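Putative metal binding protein (Coccidioides immitis, PDB 3CVG) is of unconfirmed function but probably binds a metal ion or other small ligand in the manner of periplasmic binding proteins. Local coordinates at residues M128-K131 and M132-A136. Residues are numbered along the deposited sequence; the frame is centred on the assembly and turned at random.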
HETATM    1  N   MSE A 128      20.954   2.715   1.740  1.00 24.97           N
HETATM    2  CA  MSE A 128      20.805   1.318   2.134  1.00 24.37           C
HETATM    3  C   MSE A 128      20.743   0.483   0.865  1.00 23.10           C
HETATM    4  O   MSE A 128      21.359  -0.574   0.778  1.00 24.41           O
HETATM    5  CB  MSE A 128      19.532   1.105   2.967  1.00 22.67           C
HETATM    6  CG  MSE A 128      19.703   1.487   4.430  1.00 25.89           C
HETATM    7 SE   MSE A 128      18.109   1.260   5.463  1.00 33.84          SE
HETATM    8  CE  MSE A 128      17.506   3.083   5.436  1.00 32.35           C
ATOM      9  N   PHE A 129      20.003   0.977  -0.124  1.00 22.95           N
ATOM     10  CA  PHE A 129      19.888   0.279  -1.395  1.00 22.79           C
ATOM     11  C   PHE A 129      21.244   0.228  -2.090  1.00 21.36           C
ATOM     12  O   PHE A 129      21.608  -0.793  -2.661  1.00 17.74           O
ATOM     13  CB  PHE A 129      18.838   0.957  -2.285  1.00 20.54           C
ATOM     14  CG  PHE A 129      17.451   0.417  -2.075  1.00 21.01           C
ATOM     15  CD1 PHE A 129      16.776   0.641  -0.876  1.00 20.05           C
ATOM     16  CD2 PHE A 129      16.854  -0.394  -3.041  1.00 18.72           C
ATOM     17  CE1 PHE A 129      15.529   0.060  -0.638  1.00 18.61           C
ATOM     18  CE2 PHE A 129      15.607  -0.982  -2.807  1.00 20.87           C
ATOM     19  CZ  PHE A 129      14.948  -0.755  -1.607  1.00 18.65           C
ATOM     20  N   SER A 130      22.000   1.319  -2.021  1.00 23.71           N
ATOM     21  CA  SER A 130      23.330   1.355  -2.624  1.00 23.64           C
ATOM     22  C   SER A 130      24.226   0.300  -1.969  1.00 25.17           C
ATOM     23  O   SER A 130      24.984  -0.406  -2.644  1.00 27.03           O
ATOM     24  CB  SER A 130      23.958   2.740  -2.442  1.00 27.79           C
ATOM     25  OG  SER A 130      25.331   2.729  -2.812  1.00 28.83           O
ATOM     26  N   LYS A 131      24.127   0.195  -0.648  1.00 24.94           N
ATOM     27  CA  LYS A 131      24.921  -0.762   0.117  1.00 25.45           C
ATOM     28  C   LYS A 131      24.554  -2.211  -0.224  1.00 24.51           C
ATOM     29  O   LYS A 131      25.435  -3.056  -0.396  1.00 23.57           O
ATOM     30  CB  LYS A 131      24.721  -0.513   1.617  1.00 28.23           C
ATOM     31  CG  LYS A 131      25.953  -0.783   2.464  1.00 32.53           C
ATOM     32  CD  LYS A 131      25.784  -0.178   3.854  1.00 36.58           C
ATOM     33  CE  LYS A 131      27.055  -0.281   4.681  1.00 39.30           C
ATOM     34  NZ  LYS A 131      26.931   0.481   5.958  1.00 40.89           N
HETATM   35  N   MSE A 132      23.259  -2.506  -0.303  1.00 22.76           N
HETATM   36  CA  MSE A 132      22.828  -3.857  -0.646  1.00 21.51           C
HETATM   37  C   MSE A 132      23.358  -4.241  -2.023  1.00 21.44           C
HETATM   38  O   MSE A 132      23.890  -5.336  -2.206  1.00 23.43           O
HETATM   39  CB  MSE A 132      21.295  -3.964  -0.639  1.00 21.52           C
HETATM   40  CG  MSE A 132      20.667  -4.125   0.756  1.00 23.33           C
HETATM   41 SE   MSE A 132      18.721  -4.358   0.737  1.00 29.34          SE
HETATM   42  CE  MSE A 132      18.622  -5.848  -0.487  1.00 34.43           C
ATOM     43  N   HIS A 133      23.214  -3.338  -2.986  1.00 21.33           N
ATOM     44  CA  HIS A 133      23.677  -3.595  -4.346  1.00 22.89           C
ATOM     45  C   HIS A 133      25.147  -4.006  -4.395  1.00 23.43           C
ATOM     46  O   HIS A 133      25.479  -5.055  -4.943  1.00 21.28           O
ATOM     47  CB  HIS A 133      23.463  -2.362  -5.237  1.00 23.62           C
ATOM     48  CG  HIS A 133      24.153  -2.449  -6.563  1.00 25.53           C
ATOM     49  ND1 HIS A 133      25.477  -2.107  -6.738  1.00 26.93           N
ATOM     50  CD2 HIS A 133      23.711  -2.865  -7.776  1.00 25.96           C
ATOM     51  CE1 HIS A 133      25.820  -2.306  -7.999  1.00 26.90           C
ATOM     52  NE2 HIS A 133      24.769  -2.766  -8.649  1.00 25.94           N
ATOM     53  N   ASP A 134      26.014  -3.184  -3.813  1.00 24.05           N
ATOM     54  CA  ASP A 134      27.446  -3.465  -3.821  1.00 26.15           C
ATOM     55  C   ASP A 134      27.780  -4.770  -3.097  1.00 26.38           C
ATOM     56  O   ASP A 134      28.615  -5.555  -3.563  1.00 26.16           O
ATOM     57  CB  ASP A 134      28.213  -2.294  -3.198  1.00 25.86           C
ATOM     58  CG  ASP A 134      27.957  -0.978  -3.917  1.00 28.94           C
ATOM     59  OD1 ASP A 134      27.424  -0.997  -5.053  1.00 28.05           O
ATOM     60  OD2 ASP A 134      28.298   0.083  -3.355  1.00 30.93           O
ATOM     61  N   ALA A 135      27.124  -5.011  -1.967  1.00 26.86           N
ATOM     62  CA  ALA A 135      27.367  -6.237  -1.208  1.00 27.52           C
ATOM     63  C   ALA A 135      26.836  -7.444  -1.978  1.00 27.62           C
ATOM     64  O   ALA A 135      27.409  -8.526  -1.923  1.00 27.44           O
ATOM     65  CB  ALA A 135      26.698  -6.156   0.161  1.00 27.71           C
ATOM     66  N   ALA A 136      25.728  -7.263  -2.687  1.00 26.52           N
ATOM     67  CA  ALA A 136      25.167  -8.365  -3.453  1.00 25.08           C
ATOM     68  C   ALA A 136      26.104  -8.650  -4.624  1.00 25.63           C
ATOM     69  O   ALA A 136      26.368  -9.803  -4.957  1.00 25.15           O
ATOM     70  CB  ALA A 136      23.769  -8.007  -3.953  1.00 22.89           C
TER
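M132 donates its backbone N-H to M128 O (2.9 Å), and the CG of this selenomethionine passes 3.6 Å from the same oxygen. Chi1 (-80°) sets CG beside the backbone N; beyond SE the chain bends, and the side chain packs on Y200 of strand 200-204. H133 N reaches F129 O at 3.0 Å, while its CB lies 3.5 Å from that oxygen; the F129 ring itself points into the interior, edge-to-face with W164 of helix 155-166, which H133 also touches. These i to i+4 bonds belong to helix 125-138 of a periplasmic-binding-protein-like fold, one side of the helix packing inward and the other bearing polar groups. D134 N closes the next turn on S130 O, with a nearly straight N-H (172°). With CG beside its own backbone N (chi1 -58°), the D134 carboxylate folds back near S130 O, CG 3.3 Å from it, though acceptors cannot bond each other. Its OD1 accepts the ND1-H of H133 at 2.8 Å, lying in the imidazole plane and met on its anti side, the donor somewhat out of the carboxylate plane; this His-carboxylate pair probably limits ring rotation. A135 N bonds to K131 O, which its CB approaches to 3.4 Å; the extended K131 chain carries NZ to K118 O.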